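DynF (Micromonospora chersina, PDB 6UBL) is of unknown function but belongs to the dynemicin biosynthesis pathway, and its beta barrel holds a palmitic acid, consistent with binding a long hydrophobic molecule. Local coordinates at residues L156-V161 / F200-Y205; P126-C131 / D160-P165; I42-T47 / V58-W63; V64-S69 / T83-M88. All coordinates share one frame; numbering follows the deposited sequence.

Interaction 1 (L156-V161 / F200-Y205); sequences LTIDDV and FNMGGY. With PLM (palmitic acid), chain C.
The ring of F200 meets two side chains of strand 156-159 and the alkyl chain of the palmitic acid. L156 CD2 reaches F200 CE2 at 3.8 Å, and I158 CG1 meets F200 CZ at 3.8 Å, these two side chains crossing at about a right angle. Farther along, M202 offers its CG to I158 CD1 at 3.6 Å. The lipid runs alongside: L156 CD1 comes within 3.2 Å of its CA, and F200 CZ lies 3.6 Å from its C7. Branched or flexible apolar residues suit an alkyl chain, needing no polar partners. The two strands, their axes 9.2 Å apart and inclined at 66°, are not paired directly; strand 170-183 lies between them in the curved barrel wall, and both turn side chains to the ligand inside. What aims the ring is its first torsion, with CG held between the backbone N and carbonyl carbon (chi1 68°); the bends at chi2 and chi3 of M202 carry its sulfur to the lipid. Behind F200 stand I42 and S44 of strand 37-50, while V135 and C131 of strand 129-141 adjoin L156 and I158. T157 turns outward, its OG1 bonding to Q174 and its side chain packing on Y176 of the second subunit.

Interaction 2 (P126-C131 / D160-P165); sequences PSAKAC and DVRSIP. With PLM (palmitic acid), chain C.
V161 and K129 sit opposite each other with their side chains on the same face, yet the two diverge. The valine leans over its partner's backbone, its CB 3.3 Å from K129 O, and sends CG2 onward to C131 CB at 3.8 Å. That branch stands beside the backbone N because CG1 takes the place anti to it (chi1 171°). The lysine instead runs away from V161, and its ammonium group bonds to T116 OG1 and makes a cation-pi contact with W76; a long aliphatic stem with a charged end suits such a passage. The pair is an antiparallel hydrogen-bonded one, gripped by K129 N to V161 O at 2.8 Å and V161 N to K129 O at 2.9 Å, and it joins strands 129-141 and 154-161 of the barrel just past the corner at D160. There R162 holds the D160 carboxylate side-on, one nitrogen to each oxygen. R162 NE meets D160 OD1 from above the carboxylate plane, whereas R162 NH2 takes the syn lone pair of D160 OD2 at 2.9 Å. The small methyl of A128 fits close by, its CB 3.4 Å from D160 OD1, an oxygen that also accepts from the backbone of G125. On the ligand side, C131 points SG at C4 of the palmitic acid, 3.7 Å away, and P165, behind a cis peptide bond, brings CA within 3.2 Å of the lipid's O2.

Interaction 3 (I42-T47 / V58-W63); sequences INSIDT and VAFDGW
With its CG beside the backbone N (chi1 -55°), D46 brings its carboxylate to the ring of F60. The two side chains cross at about a right angle, their flat groups only 27° from parallel, and D46 OD2 comes 3.4 Å from F60 CE1. S44 places OG between its backbone N and carbonyl carbon (chi1 74°), from where the hydroxyl donates to D46 OD1 at 2.8 Å, on the syn side of the carboxylate; S44 OG also lies 3.5 Å from F60 CB. Serine is small enough to fit here, and its bond helps to orient an acid whose burial would otherwise probably be costly. On the same face I42 touches the palmitic acid. On the other face N43 and D61 are polar, as suits a more open surface: a water accepts from N43 ND2 and donates to D61 OD1, while N43 OD1 receives N201 ND2 of strand 193-205. The backbones are joined by paired bonds at I42 with G62, S44 with F60 and D46 with V58, among them F60 N to S44 O at 2.8 Å. Strands 37-50 and 54-68, consecutive in the chain and paired antiparallel, form a beta hairpin that makes part of the barrel wall.

Interaction 4 (V64-S69 / T83-M88); sequences VRVVRS and TNLIEM. With PLM (palmitic acid), chain C.
R65 can be followed outward along the side chain of E87, the two lying side by side and pointing the same way. Its CB rests 3.9 Å from E87 O, the oxygen that also accepts the R65 backbone N-H. Beyond CG the chain bends (chi3 59°), and CD passes 3.4 Å from E87 OE1. NE turns instead to N39 OD1. At the tip NH1 forms a salt bridge with E87 OE1 at 2.9 Å, approaching nearly along the C-O axis, with guanidinium and carboxylate planes 80° apart. NH2 bonds to N20 OD1, and the CD1 methyl of I86 lies over one guanidinium face, 4.0 Å from NH1. An arginine serves well here, having several N-H groups for different acceptors and flat faces for an apolar neighbour. That both I86 and E87 oppose R65 is the mark of a classic beta bulge, which shifts the pairing of strands 54-68 and 81-92 by one residue; R65 O takes I86 N. Past the bulge, V67 and N84 pair through their backbones. The opposite face looks into the barrel. There L85 CD1 touches V64 CB at 3.6 Å and V66 CG2 at 3.8 Å, apolar residues suited to an interior that holds a lipid. At the carboxylate end of the palmitic acid R68 sets CD 3.4 Å from the lipid's O2, while its NE forms a salt bridge with D38.

Along the chain interaction 3 closes first, then interaction 4, and both use strand 54-68, which pairs with strand 37-50 in one and strand 81-92 in the other. Interaction 2 and then interaction 1 follow, overlapping at D160 and V161 on strand 154-161, with centres about 10 Å apart. Strand 193-205 of interaction 1 neighbours strand 37-50 of interaction 3, where N201 N probably bonds to N43 O. The centres of interactions 2 and 3 are the farthest apart, at about 22 Å, and their nearest atoms stay about 10 Å from each other. Residues from all four touch the palmitic acid, so strands distant in sequence together line one barrel interior.

Interaction 1 (L156-V161 / F200-Y205)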
# COMPACT_ATOMS: atom_id res chain seq x y z
N LEU A 156 5.47 -5.12 -3.48
CA LEU A 156 6.73 -5.78 -3.81
C LEU A 156 7.15 -5.35 -5.21
O LEU A 156 6.34 -5.39 -6.14
CB LEU A 156 6.57 -7.30 -3.78
CG LEU A 156 6.14 -7.77 -2.39
CD1 LEU A 156 5.37 -9.07 -2.46
CD2 LEU A 156 7.36 -7.93 -1.49
N THR A 157 8.39 -4.92 -5.36
CA THR A 157 8.84 -4.29 -6.58
C THR A 157 10.11 -4.94 -7.10
O THR A 157 10.95 -5.40 -6.33
CB THR A 157 9.06 -2.79 -6.37
OG1 THR A 157 10.02 -2.57 -5.34
CG2 THR A 157 7.74 -2.11 -6.00
N ILE A 158 10.22 -4.98 -8.42
CA ILE A 158 11.44 -5.37 -9.11
C ILE A 158 11.69 -4.30 -10.16
O ILE A 158 10.86 -4.09 -11.05
CB ILE A 158 11.34 -6.75 -9.77
CG1 ILE A 158 10.99 -7.83 -8.75
CG2 ILE A 158 12.67 -7.07 -10.46
CD1 ILE A 158 10.68 -9.17 -9.39
N ASP A 159 12.86 -3.67 -10.09
CA ASP A 159 13.27 -2.66 -11.06
C ASP A 159 14.22 -3.30 -12.06
O ASP A 159 14.65 -4.45 -11.91
CB ASP A 159 13.92 -1.48 -10.33
CG ASP A 159 12.96 -0.80 -9.35
OD1 ASP A 159 11.80 -0.56 -9.73
OD2 ASP A 159 13.36 -0.53 -8.20
N ASP A 160 14.54 -2.54 -13.11
CA ASP A 160 15.48 -2.99 -14.15
C ASP A 160 15.04 -4.34 -14.73
O ASP A 160 15.84 -5.27 -14.87
CB ASP A 160 16.91 -3.04 -13.60
CG ASP A 160 17.96 -3.02 -14.68
OD1 ASP A 160 17.63 -2.79 -15.86
OD2 ASP A 160 19.16 -3.18 -14.34
N VAL A 161 13.77 -4.42 -15.12
CA VAL A 161 13.22 -5.65 -15.69
C VAL A 161 13.60 -5.71 -17.16
O VAL A 161 13.15 -4.89 -17.97
CB VAL A 161 11.70 -5.73 -15.51
CG1 VAL A 161 11.12 -6.88 -16.30
CG2 VAL A 161 11.35 -5.85 -14.03
N PHE A 200 13.95 -9.44 -1.34
CA PHE A 200 13.78 -10.76 -1.94
C PHE A 200 14.60 -10.86 -3.21
O PHE A 200 15.07 -9.86 -3.76
CB PHE A 200 12.30 -11.12 -2.18
CG PHE A 200 11.60 -10.30 -3.24
CD1 PHE A 200 11.57 -10.72 -4.57
CD2 PHE A 200 10.95 -9.11 -2.91
CE1 PHE A 200 10.92 -9.97 -5.54
CE2 PHE A 200 10.29 -8.37 -3.87
CZ PHE A 200 10.27 -8.80 -5.19
N ASN A 201 14.78 -12.10 -3.66
CA ASN A 201 15.38 -12.39 -4.95
C ASN A 201 14.50 -13.41 -5.65
O ASN A 201 14.09 -14.40 -5.04
CB ASN A 201 16.78 -13.01 -4.82
CG ASN A 201 17.76 -12.08 -4.18
OD1 ASN A 201 18.18 -11.09 -4.78
ND2 ASN A 201 18.13 -12.38 -2.94
N MET A 202 14.19 -13.15 -6.91
CA MET A 202 13.56 -14.17 -7.73
C MET A 202 14.59 -15.23 -8.10
O MET A 202 15.75 -14.91 -8.36
CB MET A 202 12.99 -13.57 -9.00
CG MET A 202 11.93 -12.49 -8.79
SD MET A 202 10.58 -12.97 -7.70
CE MET A 202 9.94 -14.42 -8.55
N GLY A 203 14.17 -16.49 -8.09
CA GLY A 203 14.96 -17.54 -8.69
C GLY A 203 14.54 -17.77 -10.12
O GLY A 203 14.24 -16.81 -10.85
N GLY A 204 14.51 -19.03 -10.54
CA GLY A 204 14.10 -19.36 -11.90
C GLY A 204 12.93 -20.34 -11.91
O GLY A 204 12.31 -20.60 -10.87
N TYR A 205 12.62 -20.87 -13.08
CA TYR A 205 11.52 -21.81 -13.18
C TYR A 205 11.84 -23.09 -12.42
O TYR A 205 12.99 -23.56 -12.39
CB TYR A 205 11.22 -22.17 -14.64
CG TYR A 205 10.49 -21.10 -15.41
CD1 TYR A 205 9.24 -20.66 -15.01
CD2 TYR A 205 11.04 -20.55 -16.55
CE1 TYR A 205 8.56 -19.68 -15.72
CE2 TYR A 205 10.38 -19.59 -17.28
CZ TYR A 205 9.14 -19.15 -16.85
OH TYR A 205 8.50 -18.19 -17.59
C1 PLM C . 6.25 -12.75 -13.85
O1 PLM C . 5.91 -13.96 -13.47
O2 PLM C . 6.56 -12.47 -14.97
C2 PLM C . 6.23 -11.75 -12.74
C3 PLM C . 6.94 -12.16 -11.48
C4 PLM C . 6.86 -11.03 -10.50
C5 PLM C . 6.85 -11.43 -9.07
C6 PLM C . 6.67 -10.25 -8.15
C7 PLM C . 7.58 -10.35 -6.96
C8 PLM C . 7.52 -11.70 -6.29
C9 PLM C . 6.17 -12.03 -5.72
CA PLM C . 6.06 -11.65 -4.27
CB PLM C . 6.76 -12.65 -3.38
CC PLM C . 6.01 -12.90 -2.11
CD PLM C . 6.62 -12.31 -0.87
CE PLM C . 5.57 -11.99 0.16
CF PLM C . 6.06 -11.88 1.57
CG PLM C . 4.95 -11.59 2.52

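Interaction 2 (P126-C131 / D160-P165)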
# COMPACT_ATOMS: atom_id res chain seq x y z
N PRO A 126 18.63 0.48 -20.74
CA PRO A 126 17.72 1.28 -21.56
C PRO A 126 16.58 0.37 -21.99
O PRO A 126 16.81 -0.78 -22.36
CB PRO A 126 18.58 1.70 -22.76
CG PRO A 126 20.00 1.66 -22.23
CD PRO A 126 20.02 0.51 -21.25
N SER A 127 15.35 0.86 -21.84
CA SER A 127 14.14 0.12 -22.18
C SER A 127 13.65 -0.77 -21.05
O SER A 127 12.61 -1.42 -21.21
CB SER A 127 14.28 -0.72 -23.45
OG SER A 127 14.63 0.08 -24.56
N ALA A 128 14.40 -0.92 -19.96
CA ALA A 128 13.97 -1.83 -18.90
C ALA A 128 12.64 -1.38 -18.32
O ALA A 128 12.29 -0.20 -18.32
CB ALA A 128 15.02 -1.89 -17.79
N LYS A 129 11.91 -2.34 -17.78
CA LYS A 129 10.59 -2.07 -17.23
C LYS A 129 10.60 -2.15 -15.71
O LYS A 129 11.62 -2.47 -15.08
CB LYS A 129 9.56 -2.99 -17.87
CG LYS A 129 9.43 -2.70 -19.36
CD LYS A 129 8.29 -3.46 -20.01
CE LYS A 129 8.29 -3.29 -21.54
NZ LYS A 129 7.95 -1.91 -22.00
N ALA A 130 9.46 -1.78 -15.13
CA ALA A 130 9.27 -1.81 -13.69
C ALA A 130 8.13 -2.77 -13.39
O ALA A 130 7.08 -2.71 -14.03
CB ALA A 130 8.93 -0.42 -13.18
N CYS A 131 8.34 -3.62 -12.41
CA CYS A 131 7.41 -4.65 -11.99
C CYS A 131 6.99 -4.38 -10.56
O CYS A 131 7.81 -4.06 -9.70
CB CYS A 131 8.11 -6.01 -12.09
SG CYS A 131 7.21 -7.43 -11.48
N ASP A 160 14.54 -2.54 -13.11
CA ASP A 160 15.48 -2.99 -14.15
C ASP A 160 15.04 -4.34 -14.73
O ASP A 160 15.84 -5.27 -14.87
CB ASP A 160 16.91 -3.04 -13.60
CG ASP A 160 17.96 -3.02 -14.68
OD1 ASP A 160 17.63 -2.79 -15.86
OD2 ASP A 160 19.16 -3.18 -14.34
N VAL A 161 13.77 -4.42 -15.12
CA VAL A 161 13.22 -5.65 -15.69
C VAL A 161 13.60 -5.71 -17.16
O VAL A 161 13.15 -4.89 -17.97
CB VAL A 161 11.70 -5.73 -15.51
CG1 VAL A 161 11.12 -6.88 -16.30
CG2 VAL A 161 11.35 -5.85 -14.03
N ARG A 162 14.43 -6.69 -17.52
CA ARG A 162 14.87 -6.88 -18.90
C ARG A 162 14.37 -8.19 -19.48
O ARG A 162 14.62 -8.46 -20.66
CB ARG A 162 16.40 -6.85 -18.95
CG ARG A 162 17.02 -5.66 -18.26
CD ARG A 162 18.53 -5.68 -18.38
NE ARG A 162 19.13 -4.67 -17.50
CZ ARG A 162 20.42 -4.36 -17.50
NH1 ARG A 162 21.26 -4.96 -18.33
NH2 ARG A 162 20.88 -3.44 -16.66
N SER A 163 13.67 -9.00 -18.70
CA SER A 163 13.01 -10.18 -19.22
C SER A 163 11.72 -10.39 -18.43
O SER A 163 11.61 -9.95 -17.29
CB SER A 163 13.87 -11.45 -19.11
OG SER A 163 14.09 -11.82 -17.76
N ILE A 164 10.76 -11.06 -19.06
CA ILE A 164 9.51 -11.40 -18.39
C ILE A 164 9.36 -12.91 -18.51
O ILE A 164 9.20 -13.44 -19.62
CB ILE A 164 8.32 -10.70 -19.05
CG1 ILE A 164 8.48 -9.18 -18.93
CG2 ILE A 164 7.02 -11.14 -18.39
CD1 ILE A 164 7.42 -8.40 -19.67
N PRO A 165 9.39 -13.66 -17.40
CA PRO A 165 9.54 -13.18 -16.02
C PRO A 165 10.95 -12.71 -15.72
O PRO A 165 11.90 -13.16 -16.38
CB PRO A 165 9.23 -14.43 -15.18
CG PRO A 165 9.72 -15.55 -16.06
CD PRO A 165 9.31 -15.14 -17.45
C1 PLM C . 6.25 -12.75 -13.85
O1 PLM C . 5.91 -13.96 -13.47
O2 PLM C . 6.56 -12.47 -14.97
C2 PLM C . 6.23 -11.75 -12.74
C3 PLM C . 6.94 -12.16 -11.48
C4 PLM C . 6.86 -11.03 -10.50
C5 PLM C . 6.85 -11.43 -9.07
C6 PLM C . 6.67 -10.25 -8.15
C7 PLM C . 7.58 -10.35 -6.96
C8 PLM C . 7.52 -11.70 -6.29
C9 PLM C . 6.17 -12.03 -5.72
CA PLM C . 6.06 -11.65 -4.27
CB PLM C . 6.76 -12.65 -3.38
CC PLM C . 6.01 -12.90 -2.11
CD PLM C . 6.62 -12.31 -0.87
CE PLM C . 5.57 -11.99 0.16
CF PLM C . 6.06 -11.88 1.57
CG PLM C . 4.95 -11.59 2.52

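Interaction 3 (I42-T47 / V58-W63)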
# COMPACT_ATOMS: atom_id res chain seq x y z
N ILE A 42 11.86 -18.43 -5.17
CA ILE A 42 12.04 -17.12 -4.55
C ILE A 42 12.63 -17.31 -3.16
O ILE A 42 12.35 -18.30 -2.48
CB ILE A 42 10.70 -16.34 -4.51
CG1 ILE A 42 10.90 -14.94 -3.90
CG2 ILE A 42 9.64 -17.10 -3.71
CD1 ILE A 42 9.66 -14.07 -3.94
N ASN A 43 13.45 -16.35 -2.73
CA ASN A 43 13.91 -16.27 -1.35
C ASN A 43 13.74 -14.83 -0.87
O ASN A 43 13.61 -13.89 -1.68
CB ASN A 43 15.35 -16.75 -1.18
CG ASN A 43 16.34 -15.99 -2.01
OD1 ASN A 43 16.52 -14.79 -1.84
ND2 ASN A 43 17.00 -16.69 -2.93
N SER A 44 13.70 -14.65 0.45
CA SER A 44 13.53 -13.32 1.00
C SER A 44 14.13 -13.27 2.40
O SER A 44 14.43 -14.30 3.02
CB SER A 44 12.05 -12.90 1.06
OG SER A 44 11.33 -13.58 2.08
N ILE A 45 14.30 -12.05 2.88
CA ILE A 45 14.71 -11.76 4.26
C ILE A 45 13.70 -10.76 4.79
O ILE A 45 13.50 -9.70 4.18
CB ILE A 45 16.14 -11.19 4.34
CG1 ILE A 45 17.15 -12.23 3.85
CG2 ILE A 45 16.45 -10.79 5.78
CD1 ILE A 45 18.52 -11.67 3.60
N ASP A 46 13.02 -11.11 5.87
CA ASP A 46 11.93 -10.32 6.42
C ASP A 46 12.27 -9.95 7.86
O ASP A 46 12.72 -10.80 8.63
CB ASP A 46 10.62 -11.12 6.52
CG ASP A 46 10.19 -11.74 5.21
OD1 ASP A 46 10.98 -11.81 4.24
OD2 ASP A 46 9.03 -12.21 5.17
N THR A 47 12.00 -8.71 8.25
CA THR A 47 12.18 -8.28 9.63
C THR A 47 10.84 -7.94 10.27
O THR A 47 10.03 -7.20 9.69
CB THR A 47 13.13 -7.08 9.72
OG1 THR A 47 14.42 -7.47 9.22
CG2 THR A 47 13.26 -6.63 11.16
N VAL A 58 14.30 -12.88 9.65
CA VAL A 58 14.09 -14.27 9.28
C VAL A 58 14.28 -14.43 7.78
O VAL A 58 13.74 -13.64 6.99
CB VAL A 58 12.69 -14.76 9.68
CG1 VAL A 58 12.53 -16.24 9.35
CG2 VAL A 58 12.44 -14.52 11.16
N ALA A 59 15.03 -15.46 7.40
CA ALA A 59 15.25 -15.79 6.00
C ALA A 59 14.23 -16.83 5.56
O ALA A 59 13.98 -17.81 6.27
CB ALA A 59 16.66 -16.36 5.82
N PHE A 60 13.68 -16.64 4.37
CA PHE A 60 12.66 -17.51 3.81
C PHE A 60 13.08 -18.02 2.44
O PHE A 60 13.80 -17.35 1.70
CB PHE A 60 11.34 -16.75 3.62
CG PHE A 60 10.67 -16.35 4.89
CD1 PHE A 60 11.10 -15.24 5.60
CD2 PHE A 60 9.59 -17.06 5.37
CE1 PHE A 60 10.47 -14.86 6.77
CE2 PHE A 60 8.97 -16.69 6.54
CZ PHE A 60 9.40 -15.59 7.24
N ASP A 61 12.61 -19.22 2.11
CA ASP A 61 12.80 -19.81 0.80
C ASP A 61 11.48 -20.46 0.39
O ASP A 61 10.72 -20.93 1.24
CB ASP A 61 13.94 -20.84 0.82
CG ASP A 61 14.26 -21.40 -0.55
OD1 ASP A 61 14.49 -20.59 -1.48
OD2 ASP A 61 14.33 -22.64 -0.69
N GLY A 62 11.21 -20.45 -0.91
CA GLY A 62 9.99 -21.08 -1.36
C GLY A 62 9.69 -20.81 -2.82
O GLY A 62 10.61 -20.76 -3.65
N TRP A 63 8.41 -20.65 -3.14
CA TRP A 63 8.01 -20.52 -4.53
C TRP A 63 6.76 -19.66 -4.64
O TRP A 63 6.03 -19.45 -3.67
CB TRP A 63 7.79 -21.89 -5.17
CG TRP A 63 6.91 -22.81 -4.38
CD1 TRP A 63 7.31 -23.79 -3.52
CD2 TRP A 63 5.47 -22.85 -4.38
NE1 TRP A 63 6.22 -24.44 -2.99
CE2 TRP A 63 5.08 -23.88 -3.49
CE3 TRP A 63 4.49 -22.11 -5.03
CZ2 TRP A 63 3.75 -24.19 -3.25
CZ3 TRP A 63 3.16 -22.42 -4.79
CH2 TRP A 63 2.80 -23.45 -3.91
O HOH W 1 15.90 -19.58 -3.90

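Interaction 4 (V64-S69 / T83-M88)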
# COMPACT_ATOMS: atom_id res chain seq x y z
N VAL A 64 6.56 -19.14 -5.85
CA VAL A 64 5.36 -18.41 -6.21
C VAL A 64 4.88 -18.93 -7.56
O VAL A 64 5.66 -19.42 -8.38
CB VAL A 64 5.58 -16.89 -6.28
CG1 VAL A 64 5.88 -16.32 -4.90
CG2 VAL A 64 6.71 -16.56 -7.26
N ARG A 65 3.57 -18.81 -7.78
CA ARG A 65 2.93 -19.07 -9.06
C ARG A 65 2.24 -17.78 -9.47
O ARG A 65 1.38 -17.26 -8.74
CB ARG A 65 1.97 -20.25 -8.94
CG ARG A 65 2.69 -21.56 -8.56
CD ARG A 65 1.78 -22.77 -8.51
NE ARG A 65 1.17 -22.96 -9.82
CZ ARG A 65 -0.14 -22.93 -10.03
NH1 ARG A 65 -0.98 -22.76 -9.03
NH2 ARG A 65 -0.61 -23.09 -11.26
N VAL A 66 2.64 -17.23 -10.63
CA VAL A 66 2.21 -15.92 -11.08
C VAL A 66 1.64 -16.07 -12.48
O VAL A 66 2.36 -16.47 -13.40
CB VAL A 66 3.35 -14.90 -11.07
CG1 VAL A 66 2.89 -13.56 -11.63
CG2 VAL A 66 3.94 -14.74 -9.66
N VAL A 67 0.36 -15.75 -12.66
CA VAL A 67 -0.24 -15.75 -13.99
C VAL A 67 -0.00 -14.40 -14.65
O VAL A 67 -0.10 -13.33 -14.01
CB VAL A 67 -1.74 -16.09 -13.95
CG1 VAL A 67 -2.52 -15.07 -13.16
CG2 VAL A 67 -2.28 -16.19 -15.38
N ARG A 68 0.32 -14.44 -15.94
CA ARG A 68 0.51 -13.25 -16.76
C ARG A 68 -0.62 -13.14 -17.77
O ARG A 68 -1.03 -14.14 -18.38
CB ARG A 68 1.83 -13.31 -17.53
CG ARG A 68 3.08 -13.10 -16.69
CD ARG A 68 4.38 -13.27 -17.50
NE ARG A 68 4.74 -14.66 -17.71
CZ ARG A 68 4.42 -15.39 -18.77
NH1 ARG A 68 3.74 -14.86 -19.78
NH2 ARG A 68 4.81 -16.66 -18.83
N SER A 69 -1.10 -11.92 -17.97
CA SER A 69 -2.02 -11.64 -19.06
C SER A 69 -1.24 -11.76 -20.37
O SER A 69 -0.00 -11.75 -20.37
CB SER A 69 -2.55 -10.21 -18.94
OG SER A 69 -1.52 -9.25 -19.21
N THR A 83 -0.39 -9.05 -13.99
CA THR A 83 -0.05 -10.28 -13.28
C THR A 83 -1.00 -10.46 -12.11
O THR A 83 -1.53 -9.50 -11.56
CB THR A 83 1.39 -10.23 -12.76
OG1 THR A 83 1.51 -9.13 -11.85
CG2 THR A 83 2.39 -10.05 -13.89
N ASN A 84 -1.23 -11.72 -11.74
CA ASN A 84 -1.82 -12.04 -10.45
C ASN A 84 -0.92 -13.08 -9.79
O ASN A 84 -0.48 -14.03 -10.43
CB ASN A 84 -3.21 -12.70 -10.54
CG ASN A 84 -4.34 -11.77 -10.97
OD1 ASN A 84 -5.46 -12.24 -11.21
ND2 ASN A 84 -4.09 -10.46 -11.05
N LEU A 85 -0.69 -12.92 -8.49
CA LEU A 85 -0.01 -13.93 -7.68
C LEU A 85 -1.10 -14.88 -7.19
O LEU A 85 -1.96 -14.49 -6.40
CB LEU A 85 0.72 -13.26 -6.53
CG LEU A 85 1.42 -14.14 -5.50
CD1 LEU A 85 2.43 -15.05 -6.16
CD2 LEU A 85 2.10 -13.25 -4.45
N ILE A 86 -1.09 -16.12 -7.69
CA ILE A 86 -2.20 -17.04 -7.46
C ILE A 86 -1.91 -18.12 -6.42
O ILE A 86 -2.87 -18.75 -5.92
CB ILE A 86 -2.74 -17.68 -8.75
CG1 ILE A 86 -1.70 -18.61 -9.40
CG2 ILE A 86 -3.17 -16.62 -9.74
CD1 ILE A 86 -2.24 -19.36 -10.62
N GLU A 87 -0.65 -18.35 -6.08
CA GLU A 87 -0.33 -19.33 -5.04
C GLU A 87 1.10 -19.05 -4.60
O GLU A 87 1.93 -18.61 -5.40
CB GLU A 87 -0.42 -20.77 -5.57
CG GLU A 87 -0.51 -21.82 -4.47
CD GLU A 87 -0.71 -23.23 -5.00
OE1 GLU A 87 -0.59 -23.43 -6.22
OE2 GLU A 87 -1.01 -24.14 -4.19
N MET A 88 1.36 -19.27 -3.31
CA MET A 88 2.68 -19.06 -2.74
C MET A 88 2.91 -20.05 -1.61
O MET A 88 1.96 -20.53 -0.98
CB MET A 88 2.81 -17.64 -2.17
CG MET A 88 4.17 -17.30 -1.56
SD MET A 88 4.22 -15.53 -1.20
CE MET A 88 2.97 -15.36 0.06
C1 PLM C . 6.25 -12.75 -13.85
O1 PLM C . 5.91 -13.96 -13.47
O2 PLM C . 6.56 -12.47 -14.97
C2 PLM C . 6.23 -11.75 -12.74
C3 PLM C . 6.94 -12.16 -11.48
C4 PLM C . 6.86 -11.03 -10.50
C5 PLM C . 6.85 -11.43 -9.07
C6 PLM C . 6.67 -10.25 -8.15
C7 PLM C . 7.58 -10.35 -6.96
C8 PLM C . 7.52 -11.70 -6.29
C9 PLM C . 6.17 -12.03 -5.72
CA PLM C . 6.06 -11.65 -4.27
CB PLM C . 6.76 -12.65 -3.38
CC PLM C . 6.01 -12.90 -2.11
CD PLM C . 6.62 -12.31 -0.87
CE PLM C . 5.57 -11.99 0.16
CF PLM C . 6.06 -11.88 1.57
CG PLM C . 4.95 -11.59 2.52